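Local coordinates for catabolite control protein A (Lactococcus lactis, PDB 2O20) that probably acts as a global DNA-binding regulator of transcription in carbon catabolite repression and activation, ensuring economical use of energy sources, at residues 62-67 with 92-97; 69-74 with 101-106; 188-193 with 218-223; 291-296 with 319-324. The protein carries 1 engineered substitution. One frame throughout, in Å; residues are numbered along the deposited sequence.

Contact 1. Residues 62-67 with 92-97; sequences RTTTVG and YKYNMI
With CG anti to its own carbonyl carbon (chi1 -63°), the Y94 side chain runs alongside T64, and the threonine, whose CG2 stands anti to its backbone N, lowers that methyl onto the ring. T64 CG2 lies 3.8 Å from the centroid of the Y94 ring and only 9° off its normal, a CH-pi contact over the middle of the face. T64 CB approaches the same face nearer the rim, 3.5 Å from Y94 CD1. On the opposite face sits Y92 CB, so the ring is held between two aliphatic groups. Beyond this point the backbones take over: N95 N gives to T64 O, V66 N to N95 O and I97 N to V66 O, each at 2.9 Å. These bonds start the pairing of parallel strands 65-70 and 95-100, here 19° apart, in the Rossmann-like N-terminal lobe. The two are joined by a beta-alpha-beta crossover through helix 76-91, which ends in a Schellman motif with K93, of positive phi, as C-prime residue. On the sheet face carrying T65 and I97, T65 CG2 touches I97 CD1 at 3.7 Å, while T65 OG1 turns back to bond T63 O at 3.2 Å. A glycine in place of Y94 would probably strip the T64 methyl of its aromatic floor and open a gap toward helix 294-309, whose T306 also touches Y94. V66, on the other sheet face, touches M302 and M309 of the same helix, and M96 beside it packs on helix 76-91.

Contact 2. Residues 69-74 with 101-106; sequences ILPTIT and SDNDVE
The backbones of L70 and P71 present successive carbonyls to successive amides, S101 N reaching L70 O at 2.9 Å and D102 N reaching P71 O at 2.7 Å, the latter in the carbonyl plane and on a lone pair. S101 then folds its hydroxyl back over the proline: with OG between backbone N and carbonyl carbon (chi1 75°), that atom lies 3.3 Å from P71 CA. The same OG accepts N103 N at 3.0 Å, an ST turn, while S101 CB rests against I69 CG2 at 3.9 Å. Past the parallel pairing, the chain makes a type I' turn from S101 to D104, its D102 and N103 both at positive phi, and enters helix 105-118 with D104 as N-cap. This is the C-terminal edge of the parallel sheet, the side on which proteins of this fold hold the cleft between their lobes. The end of the N103 side chain rests against the P71 ring, its CG 3.6 Å from P71 CG, and F78 of helix 76-91 also touches that proline. The D102 carboxylate forms salt bridges with K107 of its own chain and with R83 of the second subunit, and the latter arginine also bonds T72 OG1.

Contact 3. Residues 188-193 with 218-223; sequences GSLKDV and VFEGNY
E220 lays its carboxylate against the base of L190: E220 CD is 3.4 Å from L190 CB, and the extended glutamate chain beyond CG crosses the leucine obliquely. Its OE1 takes the L190 N-H at 3.0 Å, and the donor stands 43° out of the carboxylate plane, so the amide meets the group from above. One step along, G221 N gives to G188 O at 2.8 Å, again from above the carbonyl plane. G188 packs close to the end of Y223, whose OH lies 3.6 Å from G188 CA; a CB on this residue would run into that hydroxyl, which is consistent with a glycine at this position. The loop, which includes a type I turn from S189 to D192, leads from strand 183-186 into helix 193-208 at the C-terminal edge of the second lobe's parallel sheet, the edge that faces the interlobe cleft in this fold. A water accepts from S189 N at 3.0 Å and also lies close to D192 OD2 and Y223 OH, though those two separations are too short for the details to be trusted. D192 OD1 bonds S129 OG, and a sulfate, probably from the crystallisation liquor, has its nearest atom about 3 Å from G188. The chemistry thus changes along the contact: a carboxylate accepts one main-chain N-H of the turn on the exposed side, while toward the cleft polar groups and water gather at a place that can evidently accept an anion.

Contact 4. Residues 291-296 with 319-324; sequences NQPLYD and LVLDHE
N291 and E324 form an antiparallel hydrogen-bonded pair: N291 N gives to E324 O at 2.8 Å, and the return bond, E324 N to N291 O, is weak at 3.3 Å. Their side chains lie on one face of this short ladder, side by side and pointing the same way. N291 carries CG anti to its backbone N (chi1 -172°), which sets the amide beside the glutamate, and ND2 gives to E324 OE1 at 3.3 Å. OE1 is met on its syn side but 35° out of the carboxylate plane, and the amide and carboxylate planes stand 70° apart. A water donates to N291 O and lies suspiciously close to E324 OE1, so that link is doubtful; N291 OD1 is taken by N276 ND2. A leucine in place of N291 would probably leave both E324 OE1 and N276 ND2 without their amide partner. These segments belong to two of the crossover connections between the lobes of a LacI-type sugar-binding domain: one leaves strand 289-291 for helix 294-309, the other leaves strand 318-320 of the N-terminal lobe's sheet for strand 324-326. Between them P293, centre of an inverse gamma turn and N-cap of helix 294-309, points at its neighbour across the contact; its CG lies 3.9 Å from L321 CB, and its CD is 3.5 Å from D322 O. Further on, L321 CD1 rests 3.8 Å from D296 C, on the first turn of that helix. H323 CB backs onto N291 O at 3.3 Å, while H323 NE2 bonds Q170 OE1 of helix 164-177.

Overall arrangement
From the N terminus, strand 65-70 serves contact 1 at its start and contact 2 at its end; strand 95-100 returns to contact 1 and the turn after it to contact 2. Their loops therefore cross, each spanning helix 76-91, and the centres lie 20 Å apart along the first lobe's sheet. Contact 3 opens later, in series, closing a loop through helix 193-208 in the second lobe; its nearest atoms are about 5 Å from contact 2, across the cleft. Contact 4 comes last, closing a loop through helix 294-309, and joins two of the crossovers between lobes. It lies about 11 Å from contacts 2 and 3, measured between nearest atoms.

Contact 1. Residues 62-67 with 92-97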
loop_
_atom_site.group_PDB
_atom_site.type_symbol
_atom_site.label_atom_id
_atom_site.label_comp_id
_atom_site.label_asym_id
_atom_site.label_seq_id
_atom_site.Cartn_x
_atom_site.Cartn_y
_atom_site.Cartn_z
ATOM N N ARG D 62 -3.058 -28.715 18.319
ATOM C CA ARG D 62 -3.525 -27.451 17.779
ATOM C C ARG D 62 -2.910 -27.189 16.385
ATOM O O ARG D 62 -1.719 -27.464 16.153
ATOM C CB ARG D 62 -3.104 -26.341 18.748
ATOM C CG ARG D 62 -3.591 -24.939 18.407
ATOM C CD ARG D 62 -5.089 -24.850 18.525
ATOM N NE ARG D 62 -5.577 -25.378 19.806
ATOM C CZ ARG D 62 -6.863 -25.554 20.093
ATOM N NH1 ARG D 62 -7.800 -25.241 19.198
ATOM N NH2 ARG D 62 -7.213 -26.038 21.281
ATOM N N THR D 63 -3.704 -26.652 15.462
ATOM C CA THR D 63 -3.152 -26.220 14.180
ATOM C C THR D 63 -2.008 -25.258 14.419
ATOM O O THR D 63 -2.123 -24.347 15.235
ATOM C CB THR D 63 -4.190 -25.491 13.319
ATOM O OG1 THR D 63 -5.309 -26.356 13.120
ATOM C CG2 THR D 63 -3.595 -25.113 11.952
ATOM N N THR D 64 -0.909 -25.466 13.710
ATOM C CA THR D 64 0.242 -24.565 13.803
ATOM C C THR D 64 -0.158 -23.114 13.501
ATOM O O THR D 64 -0.937 -22.842 12.558
ATOM C CB THR D 64 1.351 -25.050 12.856
ATOM O OG1 THR D 64 1.850 -26.302 13.348
ATOM C CG2 THR D 64 2.463 -24.049 12.712
ATOM N N THR D 65 0.369 -22.203 14.318
ATOM C CA THR D 65 -0.036 -20.796 14.285
ATOM C C THR D 65 1.226 -19.965 14.224
ATOM O O THR D 65 2.101 -20.099 15.079
ATOM C CB THR D 65 -0.892 -20.395 15.509
ATOM O OG1 THR D 65 -2.108 -21.162 15.527
ATOM C CG2 THR D 65 -1.235 -18.909 15.487
ATOM N N VAL D 66 1.281 -19.117 13.193
ATOM C CA VAL D 66 2.353 -18.180 12.947
ATOM C C VAL D 66 1.949 -16.729 13.271
ATOM O O VAL D 66 0.936 -16.214 12.750
ATOM C CB VAL D 66 2.922 -18.318 11.518
ATOM C CG1 VAL D 66 3.723 -19.617 11.408
ATOM C CG2 VAL D 66 1.831 -18.326 10.483
ATOM N N GLY D 67 2.739 -16.121 14.154
ATOM C CA GLY D 67 2.645 -14.689 14.497
ATOM C C GLY D 67 3.522 -13.856 13.569
ATOM O O GLY D 67 4.714 -14.121 13.428
ATOM N N TYR D 92 0.134 -25.107 3.979
ATOM C CA TYR D 92 0.065 -26.107 5.043
ATOM C C TYR D 92 -1.168 -25.950 5.943
ATOM O O TYR D 92 -1.275 -26.626 6.941
ATOM C CB TYR D 92 1.336 -26.063 5.889
ATOM C CG TYR D 92 2.598 -26.357 5.112
ATOM C CD1 TYR D 92 2.831 -27.625 4.565
ATOM C CD2 TYR D 92 3.545 -25.367 4.895
ATOM C CE1 TYR D 92 3.996 -27.893 3.828
ATOM C CE2 TYR D 92 4.713 -25.633 4.192
ATOM C CZ TYR D 92 4.930 -26.901 3.667
ATOM O OH TYR D 92 6.084 -27.161 2.959
ATOM N N LYS D 93 -2.079 -25.047 5.563
ATOM C CA LYS D 93 -3.246 -24.662 6.348
ATOM C C LYS D 93 -2.925 -24.205 7.791
ATOM O O LYS D 93 -3.671 -24.481 8.732
ATOM C CB LYS D 93 -4.295 -25.778 6.307
ATOM C CG LYS D 93 -4.324 -26.518 4.983
ATOM C CD LYS D 93 -5.698 -26.762 4.360
ATOM C CE LYS D 93 -6.731 -27.304 5.294
ATOM N NZ LYS D 93 -7.997 -27.685 4.576
ATOM N N TYR D 94 -1.805 -23.498 7.952
ATOM C CA TYR D 94 -1.435 -22.908 9.248
ATOM C C TYR D 94 -2.314 -21.675 9.485
ATOM O O TYR D 94 -2.782 -21.042 8.525
ATOM C CB TYR D 94 0.036 -22.455 9.291
ATOM C CG TYR D 94 1.087 -23.543 9.132
ATOM C CD1 TYR D 94 0.804 -24.899 9.387
ATOM C CD2 TYR D 94 2.397 -23.200 8.767
ATOM C CE1 TYR D 94 1.791 -25.874 9.249
ATOM C CE2 TYR D 94 3.383 -24.163 8.621
ATOM C CZ TYR D 94 3.083 -25.488 8.865
ATOM O OH TYR D 94 4.086 -26.390 8.703
ATOM N N ASN D 95 -2.523 -21.321 10.739
ATOM C CA ASN D 95 -3.178 -20.045 11.071
ATOM C C ASN D 95 -2.154 -18.920 11.024
ATOM O O ASN D 95 -1.003 -19.102 11.413
ATOM C CB ASN D 95 -3.821 -20.087 12.467
ATOM C CG ASN D 95 -4.839 -21.189 12.624
ATOM O OD1 ASN D 95 -4.842 -21.887 13.641
ATOM N ND2 ASN D 95 -5.710 -21.338 11.655
ATOM N N MET D 96 -2.575 -17.746 10.552
ATOM C CA MET D 96 -1.719 -16.547 10.460
ATOM C C MET D 96 -2.337 -15.445 11.336
ATOM O O MET D 96 -3.531 -15.181 11.215
ATOM C CB MET D 96 -1.713 -16.008 9.022
ATOM C CG MET D 96 -0.948 -16.824 8.006
ATOM S SD MET D 96 0.776 -16.360 7.971
ATOM C CE MET D 96 0.620 -14.641 7.466
ATOM N N ILE D 97 -1.534 -14.812 12.189
ATOM C CA ILE D 97 -1.980 -13.657 12.969
ATOM C C ILE D 97 -1.095 -12.486 12.590
ATOM O O ILE D 97 0.137 -12.583 12.681
ATOM C CB ILE D 97 -1.878 -13.890 14.511
ATOM C CG1 ILE D 97 -2.706 -15.102 14.959
ATOM C CG2 ILE D 97 -2.323 -12.625 15.283
ATOM C CD1 ILE D 97 -2.447 -15.543 16.409
#

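Contact 2. Residues 69-74 with 101-106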
loop_
_atom_site.group_PDB
_atom_site.type_symbol
_atom_site.label_atom_id
_atom_site.label_comp_id
_atom_site.label_asym_id
_atom_site.label_seq_id
_atom_site.Cartn_x
_atom_site.Cartn_y
_atom_site.Cartn_z
ATOM N N ILE D 69 4.689 -9.859 12.862
ATOM C CA ILE D 69 4.760 -8.492 13.359
ATOM C C ILE D 69 5.360 -7.643 12.265
ATOM O O ILE D 69 6.409 -7.990 11.731
ATOM C CB ILE D 69 5.661 -8.369 14.592
ATOM C CG1 ILE D 69 5.225 -9.393 15.625
ATOM C CG2 ILE D 69 5.595 -6.909 15.139
ATOM C CD1 ILE D 69 6.068 -9.481 16.830
ATOM N N LEU D 70 4.675 -6.547 11.936
ATOM C CA LEU D 70 5.174 -5.583 10.941
ATOM C C LEU D 70 4.786 -4.192 11.405
ATOM O O LEU D 70 3.834 -4.063 12.172
ATOM C CB LEU D 70 4.592 -5.864 9.535
ATOM C CG LEU D 70 3.070 -5.779 9.327
ATOM C CD1 LEU D 70 2.720 -5.634 7.803
ATOM C CD2 LEU D 70 2.311 -6.975 9.890
ATOM N N PRO D 71 5.561 -3.162 11.018
ATOM C CA PRO D 71 5.206 -1.797 11.452
ATOM C C PRO D 71 3.765 -1.413 11.079
ATOM O O PRO D 71 2.979 -0.995 11.931
ATOM C CB PRO D 71 6.222 -0.954 10.695
ATOM C CG PRO D 71 7.398 -1.820 10.651
ATOM C CD PRO D 71 6.854 -3.156 10.322
ATOM N N THR D 72 3.415 -1.571 9.808
ATOM C CA THR D 72 2.041 -1.279 9.379
ATOM C C THR D 72 1.704 -1.945 8.052
ATOM O O THR D 72 2.533 -2.066 7.155
ATOM C CB THR D 72 1.763 0.263 9.284
ATOM O OG1 THR D 72 0.420 0.512 8.842
ATOM C CG2 THR D 72 2.739 0.928 8.346
ATOM N N ILE D 73 0.465 -2.406 7.977
ATOM C CA ILE D 73 -0.114 -2.946 6.757
ATOM C C ILE D 73 -0.217 -1.929 5.585
ATOM O O ILE D 73 -0.253 -2.335 4.402
ATOM C CB ILE D 73 -1.522 -3.575 7.090
ATOM C CG1 ILE D 73 -1.938 -4.573 6.024
ATOM C CG2 ILE D 73 -2.555 -2.533 7.328
ATOM C CD1 ILE D 73 -1.213 -5.895 6.169
ATOM N N THR D 74 -0.230 -0.629 5.902
ATOM C CA THR D 74 -0.211 0.417 4.868
ATOM C C THR D 74 1.167 0.714 4.250
ATOM O O THR D 74 1.271 1.551 3.360
ATOM C CB THR D 74 -0.779 1.752 5.408
ATOM O OG1 THR D 74 0.063 2.203 6.467
ATOM C CG2 THR D 74 -2.203 1.584 5.893
ATOM N N SER D 101 2.895 -2.914 14.624
ATOM C CA SER D 101 3.720 -2.378 15.709
ATOM C C SER D 101 3.985 -0.873 15.616
ATOM O O SER D 101 4.442 -0.297 16.598
ATOM C CB SER D 101 5.079 -3.057 15.694
ATOM O OG SER D 101 5.883 -2.559 14.628
ATOM N N ASP D 102 3.761 -0.281 14.432
ATOM C CA ASP D 102 4.099 1.122 14.137
ATOM C C ASP D 102 5.571 1.438 14.465
ATOM O O ASP D 102 5.917 2.588 14.757
ATOM C CB ASP D 102 3.149 2.086 14.871
ATOM C CG ASP D 102 1.698 1.908 14.440
ATOM O OD1 ASP D 102 1.422 2.025 13.225
ATOM O OD2 ASP D 102 0.849 1.618 15.297
ATOM N N ASN D 103 6.421 0.406 14.417
ATOM C CA ASN D 103 7.815 0.526 14.860
ATOM C C ASN D 103 8.053 1.107 16.270
ATOM O O ASN D 103 9.072 1.774 16.520
ATOM C CB ASN D 103 8.579 1.365 13.837
ATOM C CG ASN D 103 9.180 0.541 12.760
ATOM O OD1 ASN D 103 9.128 0.928 11.610
ATOM N ND2 ASN D 103 9.790 -0.595 13.118
ATOM N N ASP D 104 7.100 0.879 17.168
ATOM C CA ASP D 104 7.146 1.367 18.552
ATOM C C ASP D 104 7.522 0.171 19.450
ATOM O O ASP D 104 6.811 -0.818 19.477
ATOM C CB ASP D 104 5.754 1.934 18.906
ATOM C CG ASP D 104 5.641 2.461 20.341
ATOM O OD1 ASP D 104 4.856 3.411 20.549
ATOM O OD2 ASP D 104 6.287 1.949 21.270
ATOM N N VAL D 105 8.611 0.288 20.215
ATOM C CA VAL D 105 9.134 -0.831 21.008
ATOM C C VAL D 105 8.187 -1.281 22.130
ATOM O O VAL D 105 8.110 -2.473 22.431
ATOM C CB VAL D 105 10.550 -0.516 21.568
ATOM C CG1 VAL D 105 11.074 -1.674 22.404
ATOM C CG2 VAL D 105 11.507 -0.239 20.417
ATOM N N GLU D 106 7.435 -0.352 22.709
ATOM C CA GLU D 106 6.388 -0.689 23.671
ATOM C C GLU D 106 5.301 -1.537 23.022
ATOM O O GLU D 106 4.796 -2.490 23.608
ATOM C CB GLU D 106 5.721 0.575 24.220
ATOM C CG GLU D 106 6.630 1.578 24.906
ATOM C CD GLU D 106 5.842 2.755 25.516
ATOM O OE1 GLU D 106 4.604 2.624 25.699
ATOM O OE2 GLU D 106 6.461 3.804 25.832
#

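Contact 3. Residues 188-193 with 218-223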
loop_
_atom_site.group_PDB
_atom_site.type_symbol
_atom_site.label_atom_id
_atom_site.label_comp_id
_atom_site.label_asym_id
_atom_site.label_seq_id
_atom_site.Cartn_x
_atom_site.Cartn_y
_atom_site.Cartn_z
ATOM N N GLY D 188 17.484 5.178 7.491
ATOM C CA GLY D 188 16.980 5.085 8.862
ATOM C C GLY D 188 18.059 5.312 9.915
ATOM O O GLY D 188 18.877 6.212 9.784
ATOM N N SER D 189 18.060 4.520 10.975
ATOM C CA SER D 189 19.073 4.649 12.042
ATOM C C SER D 189 20.378 3.996 11.643
ATOM O O SER D 189 20.422 2.796 11.329
ATOM C CB SER D 189 18.568 4.050 13.352
ATOM O OG SER D 189 19.625 3.968 14.304
ATOM N N LEU D 190 21.466 4.762 11.675
ATOM C CA LEU D 190 22.768 4.225 11.291
ATOM C C LEU D 190 23.223 3.086 12.197
ATOM O O LEU D 190 23.981 2.232 11.752
ATOM C CB LEU D 190 23.830 5.333 11.261
ATOM C CG LEU D 190 25.240 4.972 10.793
ATOM C CD1 LEU D 190 25.225 4.587 9.315
ATOM C CD2 LEU D 190 26.180 6.173 11.045
ATOM N N LYS D 191 22.729 3.046 13.437
ATOM C CA LYS D 191 23.126 2.021 14.425
ATOM C C LYS D 191 22.758 0.595 14.017
ATOM O O LYS D 191 23.411 -0.362 14.435
ATOM C CB LYS D 191 22.511 2.337 15.800
ATOM C CG LYS D 191 22.979 3.679 16.352
ATOM C CD LYS D 191 22.637 3.888 17.824
ATOM C CE LYS D 191 21.265 4.515 18.011
ATOM N NZ LYS D 191 20.900 4.636 19.461
ATOM N N ASP D 192 21.714 0.471 13.201
ATOM C CA ASP D 192 21.242 -0.810 12.690
ATOM C C ASP D 192 22.201 -1.415 11.653
ATOM O O ASP D 192 22.743 -0.703 10.808
ATOM C CB ASP D 192 19.845 -0.614 12.087
ATOM C CG ASP D 192 18.839 -0.116 13.115
ATOM O OD1 ASP D 192 19.067 -0.335 14.318
ATOM O OD2 ASP D 192 17.815 0.481 12.733
ATOM N N VAL D 193 22.373 -2.736 11.709
ATOM C CA VAL D 193 23.400 -3.433 10.917
ATOM C C VAL D 193 23.268 -3.150 9.419
ATOM O O VAL D 193 24.236 -2.796 8.760
ATOM C CB VAL D 193 23.371 -4.959 11.157
ATOM C CG1 VAL D 193 24.332 -5.687 10.207
ATOM C CG2 VAL D 193 23.724 -5.276 12.595
ATOM N N VAL D 218 24.833 12.670 4.717
ATOM C CA VAL D 218 24.121 11.499 5.196
ATOM C C VAL D 218 23.012 11.983 6.129
ATOM O O VAL D 218 23.221 12.815 7.028
ATOM C CB VAL D 218 25.048 10.479 5.889
ATOM C CG1 VAL D 218 24.235 9.281 6.409
ATOM C CG2 VAL D 218 26.134 10.030 4.924
ATOM N N PHE D 219 21.817 11.517 5.828
ATOM C CA PHE D 219 20.606 11.965 6.495
ATOM C C PHE D 219 19.957 10.745 7.139
ATOM O O PHE D 219 19.385 9.907 6.441
ATOM C CB PHE D 219 19.692 12.637 5.472
ATOM C CG PHE D 219 20.279 13.892 4.887
ATOM C CD1 PHE D 219 20.044 15.134 5.474
ATOM C CD2 PHE D 219 21.129 13.840 3.776
ATOM C CE1 PHE D 219 20.620 16.299 4.948
ATOM C CE2 PHE D 219 21.714 14.995 3.258
ATOM C CZ PHE D 219 21.453 16.228 3.836
ATOM N N GLU D 220 20.093 10.638 8.468
ATOM C CA GLU D 220 19.544 9.527 9.243
ATOM C C GLU D 220 18.125 9.738 9.805
ATOM O O GLU D 220 17.657 10.863 10.000
ATOM C CB GLU D 220 20.434 9.252 10.462
ATOM C CG GLU D 220 21.818 8.717 10.176
ATOM C CD GLU D 220 22.533 8.464 11.489
ATOM O OE1 GLU D 220 22.019 7.629 12.290
ATOM O OE2 GLU D 220 23.567 9.120 11.731
ATOM N N GLY D 221 17.462 8.632 10.100
ATOM C CA GLY D 221 16.170 8.637 10.812
ATOM C C GLY D 221 14.926 8.883 9.977
ATOM O O GLY D 221 13.899 9.371 10.483
ATOM N N ASN D 222 15.011 8.527 8.699
ATOM C CA ASN D 222 13.994 8.858 7.709
ATOM C C ASN D 222 13.239 7.644 7.251
ATOM O O ASN D 222 13.839 6.726 6.706
ATOM C CB ASN D 222 14.656 9.531 6.517
ATOM C CG ASN D 222 15.199 10.866 6.885
ATOM O OD1 ASN D 222 14.429 11.771 7.229
ATOM N ND2 ASN D 222 16.530 11.002 6.880
ATOM N N TYR D 223 11.928 7.653 7.497
ATOM C CA TYR D 223 11.069 6.487 7.263
ATOM C C TYR D 223 9.808 6.748 6.431
ATOM O O TYR D 223 9.318 5.817 5.784
ATOM C CB TYR D 223 10.679 5.858 8.610
ATOM C CG TYR D 223 11.842 5.244 9.387
ATOM C CD1 TYR D 223 12.329 3.982 9.058
ATOM C CD2 TYR D 223 12.455 5.929 10.440
ATOM C CE1 TYR D 223 13.388 3.409 9.751
ATOM C CE2 TYR D 223 13.532 5.371 11.116
ATOM C CZ TYR D 223 13.982 4.101 10.781
ATOM O OH TYR D 223 15.043 3.506 11.465
HETATM O O HOH W 1 16.863 1.823 10.982
#

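Contact 4. Residues 291-296 with 319-324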
loop_
_atom_site.group_PDB
_atom_site.type_symbol
_atom_site.label_atom_id
_atom_site.label_comp_id
_atom_site.label_asym_id
_atom_site.label_seq_id
_atom_site.Cartn_x
_atom_site.Cartn_y
_atom_site.Cartn_z
ATOM N N ASN D 291 15.673 -3.117 -7.059
ATOM C CA ASN D 291 14.561 -4.062 -6.956
ATOM C C ASN D 291 14.904 -5.182 -5.954
ATOM O O ASN D 291 15.806 -6.005 -6.212
ATOM C CB ASN D 291 14.234 -4.663 -8.329
ATOM C CG ASN D 291 12.956 -5.515 -8.317
ATOM O OD1 ASN D 291 11.858 -5.017 -8.081
ATOM N ND2 ASN D 291 13.103 -6.802 -8.581
ATOM N N GLN D 292 14.204 -5.200 -4.822
ATOM C CA GLN D 292 14.293 -6.310 -3.878
ATOM C C GLN D 292 13.177 -7.290 -4.203
ATOM O O GLN D 292 12.059 -6.874 -4.564
ATOM C CB GLN D 292 14.155 -5.833 -2.437
ATOM C CG GLN D 292 15.250 -4.849 -1.987
ATOM C CD GLN D 292 15.147 -4.552 -0.486
ATOM O OE1 GLN D 292 14.748 -5.408 0.282
ATOM N NE2 GLN D 292 15.484 -3.336 -0.082
ATOM N N PRO D 293 13.462 -8.598 -4.080
ATOM C CA PRO D 293 12.469 -9.644 -4.368
ATOM C C PRO D 293 11.551 -9.850 -3.160
ATOM O O PRO D 293 11.656 -10.837 -2.429
ATOM C CB PRO D 293 13.354 -10.849 -4.691
ATOM C CG PRO D 293 14.499 -10.668 -3.715
ATOM C CD PRO D 293 14.755 -9.181 -3.672
ATOM N N LEU D 294 10.633 -8.898 -2.961
ATOM C CA LEU D 294 9.858 -8.814 -1.722
ATOM C C LEU D 294 8.980 -10.050 -1.421
ATOM O O LEU D 294 8.982 -10.553 -0.309
ATOM C CB LEU D 294 9.005 -7.561 -1.751
ATOM C CG LEU D 294 9.729 -6.185 -1.789
ATOM C CD1 LEU D 294 8.674 -5.118 -1.691
ATOM C CD2 LEU D 294 10.737 -6.033 -0.690
ATOM N N TYR D 295 8.218 -10.517 -2.398
ATOM C CA TYR D 295 7.463 -11.752 -2.214
ATOM C C TYR D 295 8.369 -12.924 -1.803
ATOM O O TYR D 295 8.056 -13.668 -0.892
ATOM C CB TYR D 295 6.718 -12.103 -3.499
ATOM C CG TYR D 295 5.884 -13.369 -3.401
ATOM C CD1 TYR D 295 4.565 -13.308 -2.993
ATOM C CD2 TYR D 295 6.413 -14.612 -3.726
ATOM C CE1 TYR D 295 3.787 -14.456 -2.911
ATOM C CE2 TYR D 295 5.643 -15.773 -3.639
ATOM C CZ TYR D 295 4.326 -15.678 -3.222
ATOM O OH TYR D 295 3.542 -16.812 -3.137
ATOM N N ASP D 296 9.507 -13.052 -2.465
ATOM C CA ASP D 296 10.465 -14.135 -2.181
ATOM C C ASP D 296 11.118 -14.029 -0.809
ATOM O O ASP D 296 11.429 -15.029 -0.181
ATOM C CB ASP D 296 11.540 -14.150 -3.261
ATOM C CG ASP D 296 11.014 -14.623 -4.609
ATOM O OD1 ASP D 296 9.988 -15.352 -4.635
ATOM O OD2 ASP D 296 11.660 -14.315 -5.633
ATOM N N LEU D 319 20.202 -15.900 5.297
ATOM C CA LEU D 319 19.956 -16.057 3.866
ATOM C C LEU D 319 19.946 -14.724 3.135
ATOM O O LEU D 319 19.398 -13.768 3.636
ATOM C CB LEU D 319 18.637 -16.773 3.653
ATOM C CG LEU D 319 18.513 -18.170 4.288
ATOM C CD1 LEU D 319 17.171 -18.753 3.926
ATOM C CD2 LEU D 319 19.638 -19.089 3.866
ATOM N N VAL D 320 20.564 -14.676 1.957
ATOM C CA VAL D 320 20.720 -13.432 1.195
ATOM C C VAL D 320 20.233 -13.673 -0.229
ATOM O O VAL D 320 20.710 -14.590 -0.906
ATOM C CB VAL D 320 22.188 -12.975 1.195
ATOM C CG1 VAL D 320 22.386 -11.690 0.380
ATOM C CG2 VAL D 320 22.681 -12.815 2.612
ATOM N N LEU D 321 19.238 -12.897 -0.660
ATOM C CA LEU D 321 18.643 -13.074 -1.980
ATOM C C LEU D 321 19.194 -12.035 -2.945
ATOM O O LEU D 321 19.536 -10.928 -2.537
ATOM C CB LEU D 321 17.106 -12.984 -1.905
ATOM C CG LEU D 321 16.357 -13.932 -0.947
ATOM C CD1 LEU D 321 14.851 -13.811 -1.175
ATOM C CD2 LEU D 321 16.834 -15.389 -1.058
ATOM N N ASP D 322 19.272 -12.370 -4.231
ATOM C CA ASP D 322 19.789 -11.407 -5.212
ATOM C C ASP D 322 18.861 -10.199 -5.421
ATOM O O ASP D 322 17.674 -10.277 -5.160
ATOM C CB ASP D 322 19.977 -12.067 -6.564
ATOM C CG ASP D 322 20.980 -13.195 -6.536
ATOM O OD1 ASP D 322 21.979 -13.131 -5.770
ATOM O OD2 ASP D 322 20.733 -14.142 -7.297
ATOM N N HIS D 323 19.420 -9.094 -5.921
ATOM C CA HIS D 323 18.641 -7.895 -6.290
ATOM C C HIS D 323 19.127 -7.417 -7.668
ATOM O O HIS D 323 20.133 -7.899 -8.176
ATOM C CB HIS D 323 18.877 -6.776 -5.271
ATOM C CG HIS D 323 20.273 -6.241 -5.279
ATOM N ND1 HIS D 323 21.304 -6.859 -4.600
ATOM C CD2 HIS D 323 20.825 -5.185 -5.925
ATOM C CE1 HIS D 323 22.419 -6.178 -4.789
ATOM N NE2 HIS D 323 22.162 -5.174 -5.613
ATOM N N GLU D 324 18.421 -6.452 -8.246
ATOM C CA GLU D 324 18.805 -5.789 -9.503
ATOM C C GLU D 324 18.579 -4.288 -9.316
ATOM O O GLU D 324 18.014 -3.883 -8.304
ATOM C CB GLU D 324 17.901 -6.250 -10.654
ATOM C CG GLU D 324 17.816 -7.732 -10.866
ATOM C CD GLU D 324 16.376 -8.175 -11.050
ATOM O OE1 GLU D 324 15.645 -8.236 -10.020
ATOM O OE2 GLU D 324 15.974 -8.448 -12.216
HETATM O O HOH W 2 15.232 -8.854 -7.646
#